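PDB 3H14: aminotransferase, classes I and II from Silicibacter pomeroyi DSS-3, which probably transfers amino groups between amino acids and 2-oxo acids with the help of pyridoxal 5'-phosphate, with L-aspartate and 2-oxoglutarate as likely substrates. Local coordinates for residues Pro13-Asp18 against Asp326-Ala331; Ala171-Thr176 against Leu346-Glu351. One frame throughout, in Å; residues are numbered along the deposited sequence. Where two conformers were deposited one is given.

From the N terminus the chain first passes through Pro13-Asp18, which runs into helix 17-28, and contact 1 closes a loop of some 300 residues when helix 327-338 starts at Asp326-Ala331. Inside it lies Ala171-Thr176, the loop after strand 164-168 of the seven-stranded sheet. Its partner Leu346-Glu351 follows strand 340-344 of the four-stranded sheet, past the end of contact 1, so the two closures cross rather than nest. Contact 1 ties the N-terminal segment to helix 327-338, and contact 2 brings a loop from one sheet against a loop from the other. Asp347 joins them, its OD1 lying 2.7 Å from Ile15 N, a probable hydrogen bond.

Contact 1 of 2, residues Pro13-Asp18 against Asp326-Ala331; sequences PFIVMD and DSRAFA
The guanidinium of Arg328 carries the methyl CD1 of Ile15 on one face, 3.4 Å off its plane and nearer the margin than the middle, while the carboxylate of Asp18 meets its edge. This is a side-on salt bridge at the surface of a class I aminotransferase, between Asp18 in helix 17-28 and Arg328 near the start of helix 327-338, with Ile15 added from the type I turn Phe14-Met17. Two of the three guanidinium nitrogens turn to one oxygen: NE of Arg328 is 3.1 Å from Asp18 OD2 and NH2 of Arg328 is 3.0 Å from the same atom. Both bonds are bent, to little more than 140°, and come from one face of the carboxylate, NE from above its plane and NH2 closer to it on the syn side; the two planes are 33° apart. Arg328 spans the gap fully stretched, CG anti to the backbone N (chi1 -172°) and the chain extended to NE. Ile15 touches it with two branches, CG2 alongside CD and NE, CD1 against CZ and NH1. An alanine here would remove both branches and would probably leave the guanidinium without its apolar support, freer to swing away from Asp18. Asp326, the N-cap of helix 327-338, accepts with OD1 a weak capping bond from the backbone N of Arg328, at 3.1 Å.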
loop_
_atom_site.group_PDB
_atom_site.type_symbol
_atom_site.label_atom_id
_atom_site.label_comp_id
_atom_site.label_asym_id
_atom_site.label_seq_id
_atom_site.Cartn_x
_atom_site.Cartn_y
_atom_site.Cartn_z
ATOM N N PRO A 13 2.982 -7.699 16.731
ATOM C CA PRO A 13 4.294 -7.326 16.146
ATOM C C PRO A 13 4.414 -7.903 14.743
ATOM O O PRO A 13 3.924 -9.006 14.503
ATOM C CB PRO A 13 5.302 -8.003 17.063
ATOM C CG PRO A 13 4.593 -9.189 17.555
ATOM C CD PRO A 13 3.124 -8.764 17.728
ATOM N N PHE A 14 5.038 -7.166 13.835
ATOM C CA PHE A 14 5.074 -7.558 12.439
ATOM C C PHE A 14 6.072 -8.674 12.240
ATOM O O PHE A 14 7.233 -8.549 12.614
ATOM C CB PHE A 14 5.391 -6.366 11.539
ATOM C CG PHE A 14 4.224 -5.419 11.349
ATOM C CD1 PHE A 14 2.901 -5.860 11.507
ATOM C CD2 PHE A 14 4.446 -4.102 10.994
ATOM C CE1 PHE A 14 1.828 -4.988 11.333
ATOM C CE2 PHE A 14 3.389 -3.239 10.800
ATOM C CZ PHE A 14 2.074 -3.682 10.974
ATOM N N ILE A 15 5.589 -9.766 11.663
ATOM C CA ILE A 15 6.382 -10.972 11.464
ATOM C C ILE A 15 7.606 -10.665 10.627
ATOM O O ILE A 15 8.628 -11.339 10.781
ATOM C CB ILE A 15 5.541 -12.118 10.791
ATOM C CG1 ILE A 15 4.391 -12.581 11.705
ATOM C CG2 ILE A 15 6.411 -13.287 10.394
ATOM C CD1 ILE A 15 4.823 -12.981 13.106
ATOM N N VAL A 16 7.521 -9.640 9.763
ATOM C CA VAL A 16 8.638 -9.309 8.863
ATOM C C VAL A 16 9.889 -8.809 9.604
ATOM O O VAL A 16 10.974 -8.759 9.022
ATOM C CB VAL A 16 8.222 -8.318 7.731
ATOM C CG1 VAL A 16 7.972 -6.909 8.261
ATOM C CG2 VAL A 16 9.275 -8.317 6.591
HETATM N N MSE A 17 9.734 -8.485 10.891
HETATM C CA MSE A 17 10.829 -7.981 11.727
HETATM C C MSE A 17 11.927 -9.022 11.937
HETATM O O MSE A 17 13.095 -8.667 12.031
HETATM C CB MSE A 17 10.290 -7.513 13.087
HETATM C CG MSE A 17 9.246 -6.377 12.995
HETATM SE SE MSE A 17 10.022 -4.726 12.314
HETATM C CE MSE A 17 8.465 -3.811 11.519
ATOM N N ASP A 18 11.568 -10.297 12.004
ATOM C CA ASP A 18 12.587 -11.364 12.050
ATOM C C ASP A 18 13.587 -11.252 10.874
ATOM O O ASP A 18 14.792 -11.213 11.091
ATOM C CB ASP A 18 11.968 -12.765 11.996
ATOM C CG ASP A 18 11.117 -13.105 13.208
ATOM O OD1 ASP A 18 10.760 -12.202 14.021
ATOM O OD2 ASP A 18 10.770 -14.309 13.304
ATOM N N ASP A 326 5.666 -23.504 6.249
ATOM C CA ASP A 326 5.801 -22.376 7.151
ATOM C C ASP A 326 6.636 -21.296 6.480
ATOM O O ASP A 326 7.872 -21.338 6.502
ATOM C CB ASP A 326 6.450 -22.849 8.445
ATOM C CG ASP A 326 6.681 -21.741 9.437
ATOM O OD1 ASP A 326 6.227 -20.593 9.203
ATOM O OD2 ASP A 326 7.330 -22.029 10.468
ATOM N N SER A 327 5.950 -20.335 5.877
ATOM C CA SER A 327 6.613 -19.269 5.123
ATOM C C SER A 327 7.566 -18.423 5.963
ATOM O O SER A 327 8.469 -17.779 5.410
ATOM C CB SER A 327 5.572 -18.373 4.489
ATOM O OG SER A 327 4.781 -17.827 5.513
ATOM N N ARG A 328 7.345 -18.399 7.274
ATOM C CA ARG A 328 8.234 -17.691 8.178
ATOM C C ARG A 328 9.598 -18.392 8.226
ATOM O O ARG A 328 10.636 -17.772 8.056
ATOM C CB ARG A 328 7.623 -17.639 9.570
ATOM C CG ARG A 328 8.360 -16.764 10.543
ATOM C CD ARG A 328 7.601 -16.720 11.853
ATOM N NE ARG A 328 8.092 -15.674 12.743
ATOM C CZ ARG A 328 7.498 -15.322 13.881
ATOM N NH1 ARG A 328 6.401 -15.929 14.299
ATOM N NH2 ARG A 328 8.019 -14.361 14.614
ATOM N N ALA A 329 9.571 -19.699 8.441
ATOM C CA ALA A 329 10.796 -20.486 8.400
ATOM C C ALA A 329 11.430 -20.454 7.016
ATOM O O ALA A 329 12.657 -20.433 6.884
ATOM C CB ALA A 329 10.528 -21.977 8.880
ATOM N N PHE A 330 10.612 -20.511 5.972
ATOM C CA PHE A 330 11.095 -20.504 4.613
ATOM C C PHE A 330 11.771 -19.178 4.275
ATOM O O PHE A 330 12.805 -19.173 3.604
ATOM C CB PHE A 330 9.926 -20.787 3.647
ATOM C CG PHE A 330 10.314 -21.024 2.211
ATOM C CD1 PHE A 330 11.439 -21.733 1.864
ATOM C CD2 PHE A 330 9.495 -20.557 1.182
ATOM C CE1 PHE A 330 11.766 -21.945 0.533
ATOM C CE2 PHE A 330 9.820 -20.790 -0.142
ATOM C CZ PHE A 330 10.955 -21.494 -0.462
ATOM N N ALA A 331 11.174 -18.054 4.692
ATOM C CA ALA A 331 11.800 -16.763 4.453
ATOM C C ALA A 331 13.149 -16.725 5.184
ATOM O O ALA A 331 14.132 -16.208 4.677
ATOM C CB ALA A 331 10.883 -15.606 4.935
#

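Contact 2 of 2, residues Ala171-Thr176 against Leu346-Glu351; sequences ANPTGT and LDFDPE
Pro173 leans the CB-CG edge of its ring over one face of Phe348 and forms a CH-pi contact: its CB stands 3.7 Å from the ring centroid, only 10° off the normal, so it sits over the centre of the face. The neighbouring CG of Pro173 moves toward the root of the ring, 3.5 Å from CG of Phe348, and also packs on the phenylalanine CB. Beside this CH-pi contact Asn172 sends OD1 to within 3.6 Å of Phe348 CE1, its amide plane 51° from the ring. Asn172 CG is anti to the backbone N (chi1 177°), an extension that brings the amide to the ring, but the polar partner of OD1 is Arg358, whose NH1 donates to it. Arg358 also touches Pro173 and Phe348, and thus borders all three residues of this buried contact.

The next shell fixes the two loops. A cis peptide bond precedes Pro173. In class I aminotransferases the asparagine of this Asn-Pro motif contacts the ring oxygen of pyridoxal phosphate, and an arginine in the position of Arg358 binds the substrate carboxylate, so the contact probably lies by the active site. Behind it, Gly175 N binds Ala171 O at 2.7 Å. Ala171 N in turn binds Thr176 O at 3.0 Å, drawing the loop into a compact turn. On the other side, Arg129 donates to the carbonyl oxygens of Asp347 and Phe348, gripping the backbone that carries the ring.

Further out, Pro126 of helix 126-134 packs on Phe348, while Tyr317 of strand 315-319 touches Pro173. The contact therefore joins the loop between strand 164-168 and helix 180-192 to the one linking strands 340-344 and 356-360.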
loop_
_atom_site.group_PDB
_atom_site.type_symbol
_atom_site.label_atom_id
_atom_site.label_comp_id
_atom_site.label_asym_id
_atom_site.label_seq_id
_atom_site.Cartn_x
_atom_site.Cartn_y
_atom_site.Cartn_z
ATOM N N ALA A 171 -3.256 -3.287 -4.796
ATOM C CA ALA A 171 -3.165 -3.764 -3.434
ATOM C C ALA A 171 -1.767 -4.220 -3.014
ATOM O O ALA A 171 -0.969 -4.681 -3.806
ATOM C CB ALA A 171 -4.175 -4.894 -3.183
ATOM N N ASN A 172 -1.475 -4.014 -1.743
ATOM C CA ASN A 172 -0.371 -4.626 -1.056
ATOM C C ASN A 172 -1.043 -5.781 -0.316
ATOM O O ASN A 172 -1.979 -5.548 0.451
ATOM C CB ASN A 172 0.230 -3.613 -0.074
ATOM C CG ASN A 172 1.366 -4.171 0.751
ATOM O OD1 ASN A 172 1.748 -5.341 0.645
ATOM N ND2 ASN A 172 1.889 -3.337 1.629
ATOM N N PRO A 173 -0.552 -7.026 -0.469
ATOM C CA PRO A 173 0.693 -7.498 -1.049
ATOM C C PRO A 173 0.666 -8.088 -2.454
ATOM O O PRO A 173 1.681 -8.598 -2.885
ATOM C CB PRO A 173 1.069 -8.602 -0.064
ATOM C CG PRO A 173 -0.250 -9.282 0.196
ATOM C CD PRO A 173 -1.275 -8.144 0.187
ATOM N N THR A 174 -0.472 -8.025 -3.131
ATOM C CA THR A 174 -0.721 -8.809 -4.337
ATOM C C THR A 174 -0.427 -8.076 -5.611
ATOM O O THR A 174 -0.144 -8.716 -6.626
ATOM C CB THR A 174 -2.188 -9.247 -4.408
ATOM O OG1 THR A 174 -3.028 -8.096 -4.442
ATOM C CG2 THR A 174 -2.537 -10.110 -3.247
ATOM N N GLY A 175 -0.523 -6.745 -5.564
ATOM C CA GLY A 175 -0.518 -5.914 -6.736
ATOM C C GLY A 175 -1.793 -5.910 -7.555
ATOM O O GLY A 175 -1.853 -5.226 -8.572
ATOM N N THR A 176 -2.822 -6.642 -7.141
ATOM C CA THR A 176 -4.043 -6.723 -7.980
ATOM C C THR A 176 -4.837 -5.405 -7.962
ATOM O O THR A 176 -4.799 -4.630 -6.974
ATOM C CB THR A 176 -4.931 -7.935 -7.599
ATOM O OG1 THR A 176 -5.460 -7.786 -6.270
ATOM C CG2 THR A 176 -4.099 -9.228 -7.678
ATOM N N LEU A 346 2.231 -14.217 6.451
ATOM C CA LEU A 346 1.421 -14.163 7.673
ATOM C C LEU A 346 0.944 -12.747 8.066
ATOM O O LEU A 346 -0.191 -12.599 8.535
ATOM C CB LEU A 346 2.150 -14.811 8.847
ATOM C CG LEU A 346 2.322 -16.325 8.738
ATOM C CD1 LEU A 346 3.719 -16.647 8.164
ATOM C CD2 LEU A 346 2.115 -16.982 10.084
ATOM N N ASP A 347 1.775 -11.724 7.850
ATOM C CA ASP A 347 1.370 -10.316 8.146
ATOM C C ASP A 347 0.169 -9.865 7.334
ATOM O O ASP A 347 -0.584 -8.996 7.787
ATOM C CB ASP A 347 2.501 -9.315 7.860
ATOM C CG ASP A 347 3.619 -9.319 8.923
ATOM O OD1 ASP A 347 3.330 -9.563 10.147
ATOM O OD2 ASP A 347 4.794 -9.052 8.508
ATOM N N PHE A 348 0.019 -10.401 6.115
ATOM C CA PHE A 348 -1.049 -9.989 5.219
ATOM C C PHE A 348 -2.307 -10.827 5.391
ATOM O O PHE A 348 -3.434 -10.318 5.176
ATOM C CB PHE A 348 -0.589 -10.039 3.757
ATOM C CG PHE A 348 0.757 -9.434 3.556
ATOM C CD1 PHE A 348 0.916 -8.044 3.612
ATOM C CD2 PHE A 348 1.905 -10.245 3.441
ATOM C CE1 PHE A 348 2.164 -7.467 3.483
ATOM C CE2 PHE A 348 3.184 -9.660 3.323
ATOM C CZ PHE A 348 3.301 -8.275 3.348
ATOM N N ASP A 349 -2.124 -12.090 5.762
ATOM C CA ASP A 349 -3.230 -13.054 5.821
ATOM C C ASP A 349 -2.903 -14.026 6.941
ATOM O O ASP A 349 -2.191 -15.014 6.737
ATOM C CB ASP A 349 -3.439 -13.737 4.465
ATOM C CG ASP A 349 -4.669 -14.632 4.432
ATOM O OD1 ASP A 349 -5.111 -15.071 5.501
ATOM O OD2 ASP A 349 -5.172 -14.912 3.327
ATOM N N PRO A 350 -3.352 -13.712 8.167
ATOM C CA PRO A 350 -3.074 -14.546 9.328
ATOM C C PRO A 350 -3.579 -15.984 9.247
ATOM O O PRO A 350 -3.010 -16.850 9.881
ATOM C CB PRO A 350 -3.772 -13.777 10.481
ATOM C CG PRO A 350 -3.795 -12.370 10.014
ATOM C CD PRO A 350 -4.069 -12.485 8.549
ATOM N N GLU A 351 -4.629 -16.238 8.486
ATOM C CA GLU A 351 -5.195 -17.558 8.393
ATOM C C GLU A 351 -4.494 -18.412 7.336
ATOM O O GLU A 351 -4.388 -19.623 7.536
ATOM C CB GLU A 351 -6.712 -17.487 8.061
#